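PDB 3BDK: D-mannonate dehydratase from Streptococcus suis, which probably catalyses the dehydration of D-mannonate to 2-dehydro-3-deoxy-D-gluconate and water, with iron(II) or manganese(II) as cofactor. Local coordinates for residues D142-L147 against H331-W336. Sequence-based numbering, arbitrary orientation.
Sequences DGSTSL and HGRRIW. With DNO (D-mannose), chain C.
R333 meets D142 and S144 through its guanidinium, the polar centre of this contact. R333 NH2 forms a salt bridge with D142 OD2 at 2.6 Å, although the hydrogen bond within it is weak, its N-H...O angle only 119°, and the carboxylate and guanidinium planes stand 52° apart. S144 OG lies 3.2 Å from R333 NE and takes weak bonds from both NE and NH2. D142 OD1 holds that serine in place, accepting from S144 N in an Asx turn and from S144 OG at 2.7 Å. The twice-bent arginine chain carries the guanidinium here, where NH1 pairs with D349 and NH2 also reaches A41 O of the second subunit.

The backbone adds one antiparallel hydrogen-bonded bridge, T145 with R334, in which R334 N donates to T145 O at 2.8 Å.

Van der Waals packing completes the interface. I335 CG2 sits over one guanidinium face of R333 and touches S144 CB at 3.5 Å, while L147 CD1 approaches H331 CD2 at 3.4 Å.

H331 belongs to the D-mannose pocket, and the sugar O1 comes to its ring edge, 3.4 Å from H331 CE1. The contact joins the start of strand 145-150, with the turn before it, to the loop after strand 327-328, beside the manganese-containing sugar pocket of a xylose isomerase-like TIM barrel.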
loop_
_atom_site.group_PDB
_atom_site.type_symbol
_atom_site.label_atom_id
_atom_site.label_comp_id
_atom_site.label_asym_id
_atom_site.label_seq_id
_atom_site.Cartn_x
_atom_site.Cartn_y
_atom_site.Cartn_z
ATOM N N ASP A 142 -5.800 -0.183 -16.172
ATOM C CA ASP A 142 -6.798 -0.586 -15.181
ATOM C C ASP A 142 -7.988 0.382 -15.071
ATOM O O ASP A 142 -8.858 0.208 -14.194
ATOM C CB ASP A 142 -6.158 -0.876 -13.805
ATOM C CG ASP A 142 -5.563 0.365 -13.144
ATOM O OD1 ASP A 142 -5.857 1.489 -13.581
ATOM O OD2 ASP A 142 -4.785 0.215 -12.179
ATOM N N GLY A 143 -8.015 1.403 -15.942
ATOM C CA GLY A 143 -9.117 2.401 -15.959
ATOM C C GLY A 143 -8.887 3.646 -15.103
ATOM O O GLY A 143 -9.603 4.638 -15.262
ATOM N N SER A 144 -7.894 3.605 -14.197
ATOM C CA SER A 144 -7.427 4.799 -13.433
ATOM C C SER A 144 -6.728 5.769 -14.368
ATOM O O SER A 144 -6.543 5.446 -15.547
ATOM C CB SER A 144 -6.477 4.403 -12.306
ATOM O OG SER A 144 -5.226 3.965 -12.800
ATOM N N THR A 145 -6.348 6.951 -13.881
ATOM C CA THR A 145 -5.653 7.931 -14.739
ATOM C C THR A 145 -4.412 8.513 -14.076
ATOM O O THR A 145 -4.327 8.564 -12.847
ATOM C CB THR A 145 -6.559 9.110 -15.158
ATOM O OG1 THR A 145 -6.806 9.955 -14.027
ATOM C CG2 THR A 145 -7.880 8.636 -15.757
ATOM N N SER A 146 -3.450 8.964 -14.882
ATOM C CA SER A 146 -2.188 9.483 -14.337
ATOM C C SER A 146 -1.517 10.515 -15.253
ATOM O O SER A 146 -1.897 10.677 -16.412
ATOM C CB SER A 146 -1.215 8.343 -14.038
ATOM O OG SER A 146 -0.663 7.829 -15.246
ATOM N N LEU A 147 -0.532 11.226 -14.723
ATOM C CA LEU A 147 0.137 12.270 -15.489
ATOM C C LEU A 147 1.037 11.639 -16.538
ATOM O O LEU A 147 1.719 10.646 -16.282
ATOM C CB LEU A 147 0.984 13.157 -14.577
ATOM C CG LEU A 147 0.459 13.581 -13.214
ATOM C CD1 LEU A 147 1.499 14.450 -12.545
ATOM C CD2 LEU A 147 -0.822 14.365 -13.365
ATOM N N HIS A 331 3.963 11.466 -6.759
ATOM C CA HIS A 331 2.626 11.506 -7.337
ATOM C C HIS A 331 1.938 10.149 -7.230
ATOM O O HIS A 331 2.596 9.109 -7.206
ATOM C CB HIS A 331 2.687 11.949 -8.801
ATOM C CG HIS A 331 3.503 13.184 -9.023
ATOM N ND1 HIS A 331 4.831 13.274 -8.668
ATOM C CD2 HIS A 331 3.176 14.382 -9.565
ATOM C CE1 HIS A 331 5.289 14.473 -8.981
ATOM N NE2 HIS A 331 4.305 15.164 -9.527
ATOM N N GLY A 332 0.610 10.167 -7.165
ATOM C CA GLY A 332 -0.179 8.964 -7.348
ATOM C C GLY A 332 -1.179 9.093 -8.481
ATOM O O GLY A 332 -1.432 10.191 -8.975
ATOM N N ARG A 333 -1.749 7.966 -8.892
ATOM C CA ARG A 333 -2.848 7.968 -9.850
ATOM C C ARG A 333 -4.085 8.643 -9.269
ATOM O O ARG A 333 -4.232 8.749 -8.050
ATOM C CB ARG A 333 -3.183 6.539 -10.284
ATOM C CG ARG A 333 -2.007 5.776 -10.871
ATOM C CD ARG A 333 -1.870 4.401 -10.239
ATOM N NE ARG A 333 -2.957 3.508 -10.633
ATOM C CZ ARG A 333 -3.649 2.756 -9.783
ATOM N NH1 ARG A 333 -3.370 2.787 -8.487
ATOM N NH2 ARG A 333 -4.621 1.972 -10.229
ATOM N N ARG A 334 -4.972 9.098 -10.147
ATOM C CA ARG A 334 -6.320 9.484 -9.745
ATOM C C ARG A 334 -7.249 8.277 -9.699
ATOM O O ARG A 334 -7.745 7.822 -10.730
ATOM C CB ARG A 334 -6.881 10.543 -10.696
ATOM C CG ARG A 334 -8.170 11.189 -10.215
ATOM C CD ARG A 334 -8.701 12.185 -11.234
ATOM N NE ARG A 334 -7.834 13.354 -11.359
ATOM C CZ ARG A 334 -7.576 14.202 -10.368
ATOM N NH1 ARG A 334 -8.119 14.014 -9.173
ATOM N NH2 ARG A 334 -6.776 15.239 -10.572
ATOM N N ILE A 335 -7.482 7.760 -8.496
ATOM C CA ILE A 335 -8.408 6.643 -8.304
ATOM C C ILE A 335 -9.494 6.922 -7.257
ATOM O O ILE A 335 -9.326 7.773 -6.381
ATOM C CB ILE A 335 -7.709 5.270 -8.041
ATOM C CG1 ILE A 335 -7.501 4.998 -6.545
ATOM C CG2 ILE A 335 -6.434 5.107 -8.866
ATOM C CD1 ILE A 335 -6.351 5.632 -5.931
ATOM N N TRP A 336 -10.604 6.190 -7.382
ATOM C CA TRP A 336 -11.699 6.178 -6.414
ATOM C C TRP A 336 -12.420 7.517 -6.285
ATOM O O TRP A 336 -12.784 7.910 -5.182
ATOM C CB TRP A 336 -11.233 5.715 -5.028
ATOM C CG TRP A 336 -10.456 4.459 -4.979
ATOM C CD1 TRP A 336 -10.460 3.444 -5.890
ATOM C CD2 TRP A 336 -9.578 4.047 -3.922
ATOM N NE1 TRP A 336 -9.622 2.435 -5.480
ATOM C CE2 TRP A 336 -9.067 2.780 -4.274
ATOM C CE3 TRP A 336 -9.163 4.637 -2.718
ATOM C CZ2 TRP A 336 -8.153 2.100 -3.479
ATOM C CZ3 TRP A 336 -8.264 3.964 -1.928
ATOM C CH2 TRP A 336 -7.764 2.707 -2.311
HETATM C C1 DNO C . 6.644 17.994 -9.721
HETATM C C2 DNO C . 6.254 17.825 -8.244
HETATM C C3 DNO C . 5.503 19.042 -7.618
HETATM C C4 DNO C . 6.114 20.481 -7.642
HETATM C C5 DNO C . 7.646 20.668 -7.421
HETATM C C6 DNO C . 7.912 22.043 -6.796
HETATM O O1 DNO C . 7.053 17.032 -10.374
HETATM O O2 DNO C . 7.401 17.445 -7.463
HETATM O O3 DNO C . 5.221 18.738 -6.255
HETATM O O4 DNO C . 5.684 21.160 -8.829
HETATM O O5 DNO C . 8.233 19.672 -6.569
HETATM O O6 DNO C . 8.262 22.973 -7.825
#